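TNF receptor-associated factor 5 (Mus musculus, PDB 4GJH) probably acts as a trimeric adaptor that couples receptors of the tumour necrosis factor family to downstream immune signalling. Local coordinates at residues Lys15-Trp28 and Ser47-Gly59. Numbering follows the deposited sequence.
Sequences KQLEGACYSGKLIW and SVFSQPFYTSRCG
L26 packs across one face of the F53 ring in a CH-pi contact, its CB over the middle of the ring, 3.6 Å from the centroid, and CG packs on the same six-membered ring. F53 CG occupies the position between its own backbone N and carbonyl carbon (chi1 66°), which turns the ring toward strand 25-30; V168 of the neighbouring strand 164-170 also packs on it. From L26 the CD1 methyl reaches on to S50, whose CB in turn covers one face of the W28 indole, 3.8 Å from the centroid of the five-membered ring. The six-membered end of that indole lies against V48 CG2 and the backbone of V48 and F49, with V48 O at its edge.

Outward from this core the backbones pair at two points. Y54 N donates to C21 O at 2.9 Å, and G24 N to Y54 O at 2.7 Å, G24 having the positive phi of the turn into strand 25-30. The rings of Y22 and Y54 lie side by side, near parallel (17°) but slid apart so that they barely overlap. R57, bent at chi2 and chi3, folds its guanidinium flat over a Y22 face, a cation-pi stack with CZ 3.9 Å from the ring centroid; A20 of the third subunit packs on R57.

At the helix end, the Q51 amide rests against the last turn at K15 and Q16. The contact thus joins the end of coiled-coil helix 3-19 to the edge strands of both sheets, the junction of trimeric stalk and beta-sandwich that defines the TRAF domain.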
loop_
_atom_site.group_PDB
_atom_site.type_symbol
_atom_site.label_atom_id
_atom_site.label_comp_id
_atom_site.label_asym_id
_atom_site.label_seq_id
_atom_site.Cartn_x
_atom_site.Cartn_y
_atom_site.Cartn_z
ATOM N N LYS C 15 8.314 4.681 8.280
ATOM C CA LYS C 15 8.089 3.444 9.014
ATOM C C LYS C 15 6.628 3.028 8.992
ATOM O O LYS C 15 6.323 1.842 8.814
ATOM C CB LYS C 15 8.585 3.572 10.453
ATOM C CG LYS C 15 10.083 3.367 10.608
ATOM C CD LYS C 15 10.403 1.885 10.751
ATOM C CE LYS C 15 11.873 1.572 10.411
ATOM N NZ LYS C 15 12.848 2.314 11.272
ATOM N N GLN C 16 5.728 3.998 9.160
ATOM C CA GLN C 16 4.302 3.692 9.165
ATOM C C GLN C 16 3.872 3.182 7.813
ATOM O O GLN C 16 3.181 2.163 7.714
ATOM C CB GLN C 16 3.472 4.924 9.478
ATOM C CG GLN C 16 4.022 5.791 10.555
ATOM C CD GLN C 16 2.964 6.701 11.104
ATOM O OE1 GLN C 16 2.658 6.659 12.297
ATOM N NE2 GLN C 16 2.382 7.528 10.237
ATOM N N LEU C 17 4.264 3.906 6.769
ATOM C CA LEU C 17 3.949 3.478 5.410
ATOM C C LEU C 17 4.470 2.064 5.115
ATOM O O LEU C 17 3.775 1.238 4.511
ATOM C CB LEU C 17 4.487 4.482 4.387
ATOM C CG LEU C 17 3.679 5.772 4.202
ATOM C CD1 LEU C 17 4.505 6.837 3.509
ATOM C CD2 LEU C 17 2.400 5.504 3.422
ATOM N N GLU C 18 5.691 1.777 5.551
ATOM C CA GLU C 18 6.279 0.467 5.317
ATOM C C GLU C 18 5.525 -0.588 6.117
ATOM O O GLU C 18 5.462 -1.759 5.723
ATOM C CB GLU C 18 7.763 0.472 5.690
ATOM C CG GLU C 18 8.706 0.780 4.526
ATOM C CD GLU C 18 9.988 1.522 4.943
ATOM O OE1 GLU C 18 10.145 1.855 6.138
ATOM O OE2 GLU C 18 10.836 1.785 4.058
ATOM N N GLY C 19 4.936 -0.171 7.238
ATOM C CA GLY C 19 4.276 -1.109 8.122
ATOM C C GLY C 19 2.774 -1.298 7.969
ATOM O O GLY C 19 2.199 -2.233 8.540
ATOM N N ALA C 20 2.111 -0.437 7.215
ATOM C CA ALA C 20 0.662 -0.490 7.213
ATOM C C ALA C 20 0.096 -1.749 6.524
ATOM O O ALA C 20 0.632 -2.217 5.512
ATOM C CB ALA C 20 0.112 0.757 6.606
ATOM N N CYS C 21 -0.981 -2.297 7.096
ATOM C CA CYS C 21 -1.710 -3.429 6.514
ATOM C C CYS C 21 -3.168 -3.076 6.557
ATOM O O CYS C 21 -3.584 -2.352 7.461
ATOM C CB CYS C 21 -1.508 -4.708 7.328
ATOM S SG CYS C 21 0.200 -5.286 7.457
ATOM N N TYR C 22 -3.959 -3.616 5.628
ATOM C CA TYR C 22 -5.342 -3.170 5.499
ATOM C C TYR C 22 -6.391 -4.263 5.495
ATOM O O TYR C 22 -7.427 -4.141 4.837
ATOM C CB TYR C 22 -5.495 -2.292 4.273
ATOM C CG TYR C 22 -4.619 -1.076 4.319
ATOM C CD1 TYR C 22 -5.066 0.100 4.893
ATOM C CD2 TYR C 22 -3.337 -1.104 3.796
ATOM C CE1 TYR C 22 -4.260 1.214 4.941
ATOM C CE2 TYR C 22 -2.522 0.001 3.837
ATOM C CZ TYR C 22 -2.989 1.157 4.402
ATOM O OH TYR C 22 -2.174 2.261 4.442
ATOM N N SER C 23 -6.141 -5.318 6.254
ATOM C CA SER C 23 -7.096 -6.411 6.336
ATOM C C SER C 23 -7.356 -6.824 7.760
ATOM O O SER C 23 -7.757 -7.961 8.012
ATOM C CB SER C 23 -6.582 -7.605 5.568
ATOM O OG SER C 23 -6.232 -7.197 4.266
ATOM N N GLY C 24 -7.134 -5.896 8.685
ATOM C CA GLY C 24 -7.324 -6.171 10.096
ATOM C C GLY C 24 -6.345 -7.196 10.646
ATOM O O GLY C 24 -6.595 -7.830 11.667
ATOM N N LYS C 25 -5.218 -7.350 9.975
ATOM C CA LYS C 25 -4.265 -8.381 10.342
ATOM C C LYS C 25 -2.908 -7.723 10.563
ATOM O O LYS C 25 -2.422 -6.981 9.708
ATOM C CB LYS C 25 -4.177 -9.401 9.208
ATOM C CG LYS C 25 -4.110 -10.849 9.627
ATOM C CD LYS C 25 -3.454 -11.710 8.528
ATOM C CE LYS C 25 -2.014 -11.243 8.220
ATOM N NZ LYS C 25 -1.262 -12.134 7.274
ATOM N N LEU C 26 -2.294 -7.979 11.707
ATOM C CA LEU C 26 -0.978 -7.425 11.981
ATOM C C LEU C 26 -0.022 -8.525 12.361
ATOM O O LEU C 26 -0.305 -9.321 13.257
ATOM C CB LEU C 26 -1.057 -6.476 13.158
ATOM C CG LEU C 26 0.116 -5.592 13.614
ATOM C CD1 LEU C 26 0.301 -5.495 15.136
ATOM C CD2 LEU C 26 1.391 -5.620 12.821
ATOM N N ILE C 27 1.116 -8.572 11.687
ATOM C CA ILE C 27 2.208 -9.419 12.151
ATOM C C ILE C 27 3.374 -8.527 12.527
ATOM O O ILE C 27 3.860 -7.737 11.732
ATOM C CB ILE C 27 2.608 -10.465 11.117
ATOM C CG1 ILE C 27 1.372 -11.259 10.714
ATOM C CG2 ILE C 27 3.701 -11.360 11.682
ATOM C CD1 ILE C 27 1.681 -12.605 10.217
ATOM N N TRP C 28 3.796 -8.652 13.771
ATOM C CA TRP C 28 4.678 -7.686 14.392
ATOM C C TRP C 28 5.973 -8.389 14.754
ATOM O O TRP C 28 6.018 -9.205 15.668
ATOM C CB TRP C 28 3.991 -7.128 15.639
ATOM C CG TRP C 28 4.767 -6.095 16.355
ATOM C CD1 TRP C 28 5.899 -5.474 15.931
ATOM C CD2 TRP C 28 4.474 -5.555 17.647
ATOM N NE1 TRP C 28 6.323 -4.566 16.872
ATOM C CE2 TRP C 28 5.463 -4.603 17.938
ATOM C CE3 TRP C 28 3.465 -5.783 18.582
ATOM C CZ2 TRP C 28 5.476 -3.884 19.125
ATOM C CZ3 TRP C 28 3.481 -5.070 19.750
ATOM C CH2 TRP C 28 4.479 -4.127 20.009
ATOM N N SER C 47 7.386 -0.088 27.479
ATOM C CA SER C 47 6.518 -0.721 26.472
ATOM C C SER C 47 6.914 -0.392 25.038
ATOM O O SER C 47 7.578 0.607 24.780
ATOM C CB SER C 47 5.041 -0.341 26.682
ATOM O OG SER C 47 4.869 1.065 26.772
ATOM N N VAL C 48 6.490 -1.244 24.110
ATOM C CA VAL C 48 6.785 -1.037 22.710
ATOM C C VAL C 48 5.497 -1.091 21.923
ATOM O O VAL C 48 4.527 -1.745 22.342
ATOM C CB VAL C 48 7.792 -2.084 22.188
ATOM C CG1 VAL C 48 9.195 -1.780 22.728
ATOM C CG2 VAL C 48 7.356 -3.491 22.565
ATOM N N PHE C 49 5.499 -0.399 20.783
ATOM C CA PHE C 49 4.320 -0.283 19.918
ATOM C C PHE C 49 4.554 -0.915 18.569
ATOM O O PHE C 49 5.683 -0.947 18.080
ATOM C CB PHE C 49 3.984 1.182 19.674
ATOM C CG PHE C 49 3.464 1.893 20.887
ATOM C CD1 PHE C 49 2.099 1.906 21.177
ATOM C CD2 PHE C 49 4.331 2.551 21.741
ATOM C CE1 PHE C 49 1.610 2.565 22.301
ATOM C CE2 PHE C 49 3.847 3.212 22.869
ATOM C CZ PHE C 49 2.484 3.222 23.146
ATOM N N SER C 50 3.483 -1.407 17.958
ATOM C CA SER C 50 3.551 -1.792 16.561
ATOM C C SER C 50 3.278 -0.549 15.740
ATOM O O SER C 50 2.876 0.486 16.262
ATOM C CB SER C 50 2.515 -2.865 16.230
ATOM O OG SER C 50 1.237 -2.296 15.997
ATOM N N GLN C 51 3.500 -0.655 14.446
ATOM C CA GLN C 51 3.058 0.368 13.528
ATOM C C GLN C 51 1.548 0.249 13.400
ATOM O O GLN C 51 0.980 -0.814 13.609
ATOM C CB GLN C 51 3.756 0.176 12.176
ATOM C CG GLN C 51 5.227 0.547 12.213
ATOM C CD GLN C 51 5.450 2.007 12.617
ATOM O OE1 GLN C 51 4.609 2.885 12.368
ATOM N NE2 GLN C 51 6.581 2.267 13.255
ATOM N N PRO C 52 0.883 1.350 13.071
ATOM C CA PRO C 52 -0.572 1.298 12.901
ATOM C C PRO C 52 -0.992 0.342 11.788
ATOM O O PRO C 52 -0.364 0.356 10.726
ATOM C CB PRO C 52 -0.913 2.735 12.491
ATOM C CG PRO C 52 0.170 3.557 13.129
ATOM C CD PRO C 52 1.412 2.723 12.993
ATOM N N PHE C 53 -2.024 -0.473 12.027
ATOM C CA PHE C 53 -2.674 -1.220 10.947
ATOM C C PHE C 53 -4.170 -0.938 10.903
ATOM O O PHE C 53 -4.698 -0.260 11.775
ATOM C CB PHE C 53 -2.417 -2.709 11.049
ATOM C CG PHE C 53 -3.044 -3.350 12.251
ATOM C CD1 PHE C 53 -4.079 -4.275 12.106
ATOM C CD2 PHE C 53 -2.589 -3.051 13.522
ATOM C CE1 PHE C 53 -4.654 -4.888 13.215
ATOM C CE2 PHE C 53 -3.163 -3.653 14.647
ATOM C CZ PHE C 53 -4.197 -4.578 14.491
ATOM N N TYR C 54 -4.847 -1.449 9.876
ATOM C CA TYR C 54 -6.217 -1.038 9.584
ATOM C C TYR C 54 -7.118 -2.186 9.234
ATOM O O TYR C 54 -6.660 -3.200 8.714
ATOM C CB TYR C 54 -6.212 -0.094 8.404
ATOM C CG TYR C 54 -5.349 1.105 8.605
ATOM C CD1 TYR C 54 -5.904 2.321 8.946
ATOM C CD2 TYR C 54 -3.978 1.024 8.473
ATOM C CE1 TYR C 54 -5.125 3.431 9.134
ATOM C CE2 TYR C 54 -3.190 2.134 8.663
ATOM C CZ TYR C 54 -3.773 3.351 8.989
ATOM O OH TYR C 54 -2.998 4.497 9.168
ATOM N N THR C 55 -8.412 -2.007 9.488
ATOM C CA THR C 55 -9.403 -3.011 9.108
ATOM C C THR C 55 -9.672 -2.956 7.597
ATOM O O THR C 55 -10.065 -3.950 6.988
ATOM C CB THR C 55 -10.733 -2.841 9.885
ATOM O OG1 THR C 55 -11.253 -1.520 9.679
ATOM C CG2 THR C 55 -10.516 -3.054 11.339
ATOM N N SER C 56 -9.459 -1.780 7.011
ATOM C CA SER C 56 -9.631 -1.561 5.585
ATOM C C SER C 56 -9.012 -0.220 5.299
ATOM O O SER C 56 -8.739 0.531 6.228
ATOM C CB SER C 56 -11.108 -1.577 5.179
ATOM O OG SER C 56 -11.823 -0.471 5.694
ATOM N N ARG C 57 -8.772 0.082 4.023
ATOM C CA ARG C 57 -8.024 1.291 3.678
ATOM C C ARG C 57 -8.641 2.494 4.372
ATOM O O ARG C 57 -7.918 3.351 4.886
ATOM C CB ARG C 57 -7.955 1.514 2.168
ATOM C CG ARG C 57 -7.200 2.795 1.747
ATOM C CD ARG C 57 -5.684 2.590 1.587
ATOM N NE ARG C 57 -5.394 1.333 0.893
ATOM C CZ ARG C 57 -4.171 0.909 0.581
ATOM N NH1 ARG C 57 -3.103 1.652 0.892
ATOM N NH2 ARG C 57 -4.014 -0.258 -0.042
ATOM N N CYS C 58 -9.973 2.548 4.408
ATOM C CA CYS C 58 -10.674 3.634 5.093
ATOM C C CYS C 58 -11.418 3.195 6.369
ATOM O O CYS C 58 -12.423 3.805 6.742
ATOM C CB CYS C 58 -11.671 4.303 4.149
ATOM S SG CYS C 58 -10.983 4.954 2.635
ATOM N N GLY C 59 -10.937 2.148 7.037
ATOM C CA GLY C 59 -11.544 1.706 8.284
ATOM C C GLY C 59 -10.880 2.215 9.575
ATOM O O GLY C 59 -10.289 3.304 9.638
HETATM O O HOH W 1 0.765 2.386 9.739
#